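Local coordinates for protein polyketide cyclase / dehydrase and lipid transport (PDB 3P51) that is of unknown function but probably binds a hydrophobic small molecule, as other polyketide cyclase and lipid-transport proteins do, at residues F58-I63 and Y74-G79; K35-V40 and R52-E57. All coordinates share one frame; numbering follows the deposited sequence.

Interaction 1. Residues F58-I63 and Y74-G79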
loop_
_atom_site.group_PDB
_atom_site.type_symbol
_atom_site.label_atom_id
_atom_site.label_comp_id
_atom_site.label_asym_id
_atom_site.label_seq_id
_atom_site.Cartn_x
_atom_site.Cartn_y
_atom_site.Cartn_z
ATOM N N PHE A 58 25.050 -0.689 -15.011
ATOM C CA PHE A 58 23.760 -0.935 -14.378
ATOM C C PHE A 58 22.678 -0.967 -15.438
ATOM O O PHE A 58 22.392 0.057 -16.056
ATOM C CB PHE A 58 23.402 0.181 -13.398
ATOM C CG PHE A 58 24.243 0.212 -12.159
ATOM C CD1 PHE A 58 23.927 -0.588 -11.073
ATOM C CD2 PHE A 58 25.327 1.070 -12.066
ATOM C CE1 PHE A 58 24.683 -0.541 -9.923
ATOM C CE2 PHE A 58 26.093 1.120 -10.917
ATOM C CZ PHE A 58 25.768 0.318 -9.844
ATOM N N LEU A 59 22.065 -2.127 -15.642
ATOM C CA LEU A 59 20.896 -2.212 -16.517
ATOM C C LEU A 59 19.596 -2.246 -15.698
ATOM O O LEU A 59 19.327 -3.238 -15.017
ATOM C CB LEU A 59 20.991 -3.457 -17.407
ATOM C CG LEU A 59 19.850 -3.681 -18.410
ATOM C CD1 LEU A 59 19.779 -2.550 -19.436
ATOM C CD2 LEU A 59 19.996 -5.045 -19.095
ATOM N N ASP A 60 18.800 -1.175 -15.769
ATOM C CA ASP A 60 17.514 -1.064 -15.044
ATOM C C ASP A 60 16.307 -1.178 -15.982
ATOM O O ASP A 60 16.344 -0.668 -17.105
ATOM C CB ASP A 60 17.389 0.310 -14.367
ATOM C CG ASP A 60 18.359 0.514 -13.203
ATOM O OD1 ASP A 60 18.882 -0.474 -12.642
ATOM O OD2 ASP A 60 18.578 1.689 -12.829
ATOM N N THR A 61 15.227 -1.799 -15.503
ATOM C CA THR A 61 13.926 -1.752 -16.179
ATOM C C THR A 61 12.872 -1.083 -15.290
ATOM O O THR A 61 12.781 -1.391 -14.102
ATOM C CB THR A 61 13.431 -3.159 -16.533
ATOM O OG1 THR A 61 14.392 -3.800 -17.377
ATOM C CG2 THR A 61 12.116 -3.090 -17.275
ATOM N N LEU A 62 12.085 -0.165 -15.860
ATOM C CA LEU A 62 10.996 0.478 -15.124
ATOM C C LEU A 62 9.853 -0.523 -14.967
ATOM O O LEU A 62 9.295 -1.010 -15.966
ATOM C CB LEU A 62 10.503 1.722 -15.880
ATOM C CG LEU A 62 9.462 2.639 -15.233
ATOM C CD1 LEU A 62 9.974 3.206 -13.906
ATOM C CD2 LEU A 62 9.095 3.776 -16.189
ATOM N N ILE A 63 9.508 -0.851 -13.725
ATOM C CA ILE A 63 8.485 -1.869 -13.477
ATOM C C ILE A 63 7.198 -1.277 -12.896
ATOM O O ILE A 63 6.157 -1.938 -12.865
ATOM C CB ILE A 63 9.014 -2.979 -12.552
ATOM C CG1 ILE A 63 9.287 -2.420 -11.150
ATOM C CG2 ILE A 63 10.302 -3.618 -13.148
ATOM C CD1 ILE A 63 9.887 -3.447 -10.182
ATOM N N TYR A 74 11.838 0.117 -10.110
ATOM C CA TYR A 74 12.568 -0.530 -11.184
ATOM C C TYR A 74 13.272 -1.777 -10.692
ATOM O O TYR A 74 13.593 -1.900 -9.502
ATOM C CB TYR A 74 13.607 0.440 -11.753
ATOM C CG TYR A 74 14.556 0.961 -10.696
ATOM C CD1 TYR A 74 15.754 0.308 -10.420
ATOM C CD2 TYR A 74 14.244 2.100 -9.959
ATOM C CE1 TYR A 74 16.621 0.779 -9.436
ATOM C CE2 TYR A 74 15.102 2.576 -8.985
ATOM C CZ TYR A 74 16.282 1.915 -8.726
ATOM O OH TYR A 74 17.126 2.392 -7.752
ATOM N N SER A 75 13.530 -2.698 -11.616
ATOM C CA SER A 75 14.394 -3.833 -11.339
ATOM C C SER A 75 15.796 -3.487 -11.809
ATOM O O SER A 75 15.967 -2.830 -12.835
ATOM C CB SER A 75 13.901 -5.083 -12.072
ATOM O OG SER A 75 13.846 -4.882 -13.479
HETATM N N MSE A 76 16.799 -3.910 -11.049
HETATM C CA MSE A 76 18.168 -3.868 -11.541
HETATM C C MSE A 76 18.502 -5.225 -12.158
HETATM O O MSE A 76 18.695 -6.209 -11.447
HETATM C CB MSE A 76 19.147 -3.556 -10.414
HETATM C CG MSE A 76 20.546 -3.292 -10.920
HETATM SE SE MSE A 76 21.891 -3.693 -9.559
HETATM C CE MSE A 76 21.387 -2.271 -8.304
ATOM N N ASP A 77 18.569 -5.270 -13.484
ATOM C CA ASP A 77 18.763 -6.525 -14.208
ATOM C C ASP A 77 20.242 -6.931 -14.316
ATOM O O ASP A 77 20.571 -8.118 -14.380
ATOM C CB ASP A 77 18.136 -6.417 -15.602
ATOM C CG ASP A 77 16.716 -5.832 -15.570
ATOM O OD1 ASP A 77 15.960 -6.118 -14.616
ATOM O OD2 ASP A 77 16.359 -5.088 -16.509
ATOM N N GLU A 78 21.129 -5.947 -14.370
ATOM C CA GLU A 78 22.557 -6.222 -14.332
ATOM C C GLU A 78 23.235 -5.128 -13.528
ATOM O O GLU A 78 22.742 -4.006 -13.463
ATOM C CB GLU A 78 23.172 -6.266 -15.738
ATOM C CG GLU A 78 22.451 -7.140 -16.751
ATOM C CD GLU A 78 22.867 -8.598 -16.716
ATOM O OE1 GLU A 78 23.670 -9.005 -15.830
ATOM O OE2 GLU A 78 22.375 -9.342 -17.594
ATOM N N GLY A 79 24.374 -5.454 -12.928
ATOM C CA GLY A 79 25.140 -4.466 -12.198
ATOM C C GLY A 79 26.522 -4.993 -11.888
ATOM O O GLY A 79 26.766 -6.185 -12.018
#

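Interaction 2. Residues K35-V40 and R52-E57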
loop_
_atom_site.group_PDB
_atom_site.type_symbol
_atom_site.label_atom_id
_atom_site.label_comp_id
_atom_site.label_asym_id
_atom_site.label_seq_id
_atom_site.Cartn_x
_atom_site.Cartn_y
_atom_site.Cartn_z
ATOM N N LYS A 35 27.461 8.849 -14.344
ATOM C CA LYS A 35 28.232 9.529 -15.380
ATOM C C LYS A 35 27.559 9.458 -16.749
ATOM O O LYS A 35 27.759 10.326 -17.598
ATOM C CB LYS A 35 29.642 8.933 -15.462
ATOM C CG LYS A 35 30.402 8.980 -14.152
ATOM C CD LYS A 35 30.437 10.388 -13.584
ATOM C CE LYS A 35 31.321 10.459 -12.349
ATOM N NZ LYS A 35 31.171 11.781 -11.670
ATOM N N SER A 36 26.772 8.415 -16.967
ATOM C CA SER A 36 26.046 8.272 -18.219
ATOM C C SER A 36 24.755 7.508 -17.993
ATOM O O SER A 36 24.700 6.588 -17.182
ATOM C CB SER A 36 26.904 7.540 -19.253
ATOM O OG SER A 36 27.174 6.218 -18.832
ATOM N N CYS A 37 23.714 7.889 -18.719
ATOM C CA CYS A 37 22.426 7.227 -18.608
ATOM C C CYS A 37 21.867 7.043 -20.006
ATOM O O CYS A 37 21.396 8.002 -20.614
ATOM C CB CYS A 37 21.477 8.054 -17.742
ATOM S SG CYS A 37 19.794 7.386 -17.539
ATOM N N LYS A 38 21.944 5.814 -20.522
ATOM C CA LYS A 38 21.494 5.525 -21.881
ATOM C C LYS A 38 20.157 4.794 -21.922
ATOM O O LYS A 38 19.972 3.783 -21.251
ATOM C CB LYS A 38 22.541 4.697 -22.621
ATOM C CG LYS A 38 23.917 5.331 -22.679
ATOM C CD LYS A 38 23.943 6.536 -23.606
ATOM C CE LYS A 38 25.341 7.150 -23.644
ATOM N NZ LYS A 38 25.740 7.531 -25.030
ATOM N N LYS A 39 19.231 5.318 -22.717
ATOM C CA LYS A 39 17.971 4.642 -23.003
ATOM C C LYS A 39 18.211 3.301 -23.702
ATOM O O LYS A 39 19.004 3.210 -24.637
ATOM C CB LYS A 39 17.106 5.531 -23.900
ATOM C CG LYS A 39 15.846 4.860 -24.455
ATOM C CD LYS A 39 14.949 5.903 -25.148
ATOM C CE LYS A 39 13.658 5.296 -25.697
ATOM N NZ LYS A 39 13.895 4.436 -26.887
ATOM N N VAL A 40 17.512 2.266 -23.247
ATOM C CA VAL A 40 17.583 0.951 -23.878
ATOM C C VAL A 40 16.174 0.406 -24.049
ATOM O O VAL A 40 15.339 0.514 -23.146
ATOM C CB VAL A 40 18.407 -0.041 -23.040
ATOM C CG1 VAL A 40 18.420 -1.422 -23.700
ATOM C CG2 VAL A 40 19.829 0.480 -22.839
ATOM N N ARG A 52 17.214 1.279 -19.020
ATOM C CA ARG A 52 18.326 2.201 -19.101
ATOM C C ARG A 52 19.585 1.485 -18.702
ATOM O O ARG A 52 19.540 0.530 -17.929
ATOM C CB ARG A 52 18.099 3.411 -18.190
ATOM C CG ARG A 52 17.923 3.067 -16.722
ATOM C CD ARG A 52 17.514 4.290 -15.885
ATOM N NE ARG A 52 17.524 3.978 -14.453
ATOM C CZ ARG A 52 17.061 4.783 -13.503
ATOM N NH1 ARG A 52 16.539 5.959 -13.820
ATOM N NH2 ARG A 52 17.117 4.406 -12.232
ATOM N N LEU A 53 20.704 1.958 -19.238
ATOM C CA LEU A 53 22.020 1.518 -18.819
ATOM C C LEU A 53 22.781 2.705 -18.219
ATOM O O LEU A 53 22.960 3.725 -18.879
ATOM C CB LEU A 53 22.785 0.959 -20.024
ATOM C CG LEU A 53 24.151 0.365 -19.685
ATOM C CD1 LEU A 53 23.960 -0.993 -19.012
ATOM C CD2 LEU A 53 24.991 0.221 -20.941
ATOM N N LEU A 54 23.219 2.575 -16.967
ATOM C CA LEU A 54 23.960 3.639 -16.294
ATOM C C LEU A 54 25.434 3.270 -16.114
ATOM O O LEU A 54 25.759 2.150 -15.722
ATOM C CB LEU A 54 23.361 3.916 -14.919
ATOM C CG LEU A 54 21.834 3.884 -14.817
ATOM C CD1 LEU A 54 21.411 3.882 -13.355
ATOM C CD2 LEU A 54 21.217 5.054 -15.561
ATOM N N ASN A 55 26.317 4.231 -16.371
ATOM C CA ASN A 55 27.753 4.027 -16.207
ATOM C C ASN A 55 28.237 2.808 -16.975
ATOM O O ASN A 55 29.284 2.241 -16.656
ATOM C CB ASN A 55 28.133 3.879 -14.727
ATOM C CG ASN A 55 27.870 5.144 -13.919
ATOM O OD1 ASN A 55 27.596 6.203 -14.479
ATOM N ND2 ASN A 55 27.982 5.040 -12.598
ATOM N N GLY A 56 27.472 2.400 -17.980
ATOM C CA GLY A 56 27.836 1.252 -18.799
ATOM C C GLY A 56 27.754 -0.081 -18.072
ATOM O O GLY A 56 28.297 -1.074 -18.551
ATOM N N GLU A 57 27.083 -0.129 -16.921
ATOM C CA GLU A 57 27.105 -1.374 -16.153
ATOM C C GLU A 57 25.845 -1.701 -15.351
ATOM O O GLU A 57 25.609 -2.862 -15.032
ATOM C CB GLU A 57 28.348 -1.429 -15.258
ATOM C CG GLU A 57 28.431 -0.299 -14.253
ATOM C CD GLU A 57 29.747 -0.308 -13.482
ATOM O OE1 GLU A 57 30.684 -1.000 -13.920
ATOM O OE2 GLU A 57 29.844 0.377 -12.441
HETATM O O HOH W 1 25.673 4.098 -19.636
#

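Interaction 1. Residues F58-I63 and Y74-G79
Where D77 and E78 both face L59, the antiparallel hairpin of strands 58-66 and 71-78 carries a classic beta bulge, set in the long curved sheet of a Bet v 1-like fold. D77 N gives L59 O a bond of 2.7 Å, and E78 N adds a weak one. The extra residue turns the CB of D77 toward strand 58-63, and the D77 and T61 side chains cross at about a right angle. T61 OG1 gives its proton to the syn lone pair of D77 OD2 at 2.5 Å. From its own strand, S75 OG donates to D77 OD1 at 2.7 Å, also on the syn side, so two hydroxyls fix the carboxylate's rotation. R51 adds a salt bridge to D77 OD2 and a hydrogen bond to T61 OG1, which would probably favour the charged aspartate. On this face a short acid and two small hydroxyl residues suit the close spacing.

The other face is more apolar. D60 and Y74 run alongside each other in the same direction, with D60 CG 3.8 Å from Y74 CD1 and the carboxylate and ring planes 35° apart. D60 OD2 pairs with R52, while the Y74 hydroxyl reaches Y129 and W110, so D60 OD2 and the Y74 hydroxyl, on two buried side chains, are both satisfied. Further along, the flexible selenomethionine M76 brings its selenium to the edge of the F58 ring, 85° off the ring normal. Its CG stands anti to the backbone N (chi1 -171°) and the chain bends at chi3, which brings CE within 4.1 Å of F58 CD1. F58 also touches Y124 and M76 touches M125, both on helix 120-139, while F58 CD1 lies 4.0 Å from M76 SE.

Interaction 2. Residues K35-V40 and R52-E57
The flat amide of N55 turns one edge to the backbone of K35 and S36: OD1 accepts K35 N-H in the carbonyl plane at 2.7 Å and a weak bond from S36 N, while ND2 donates to L33 O. K35 CB lies 3.6 Å from the same OD1. These bonds close one end of the antiparallel hairpin of strands 37-40 and 51-54, at the margin of the Bet v 1-like sheet. With CG anti to its carbonyl carbon (chi1 -65°), N55 sends its amide across to the loop before strand 37-40. An alanine here would lose both amide ends, and K35 N and L33 O would probably be left without these mates. The other flat group, the R52 guanidinium, is held by a hydrogen bond from NH1 to F24 O, with cation-pi contacts to the F24 and Y74 rings.

K38 and L53 form a hydrogen-bonded pair: K38 N to L53 O and L53 N to K38 O are both 2.8 Å, the first almost straight at 178°. K38, exposed, can carry its ammonium away from the sheet. On the opposite face compact C37 meets branched L54, SG to CD2 at 3.4 Å. N55 and G56 both have positive phi, a shape asparagine and glycine tolerate well. Beside this turn one water joins S36 OG, L53 O and G56 N, lying 3.0 Å from that last nitrogen.

Interaction 2 closes before interaction 1 opens, so the two hairpins follow each other in the chain, with the turn after strand 51-54 leading directly into strand 58-66. Their centres are 10 Å apart, and because strands 51-54 and 58-66 are neighbours, the four strands form one continuous part of the antiparallel sheet, with 37-40 outermost. The buried salt bridge of R52 NE to D60 OD2, at 3.0 Å, ties the hairpins together on one face; L59 CD1 and L53 CD1 pack against the adjoining backbone. In Bet v 1-like proteins such a sheet curves round a long C-terminal helix and encloses a cavity, so these hairpins probably form part of the wall of such a cavity.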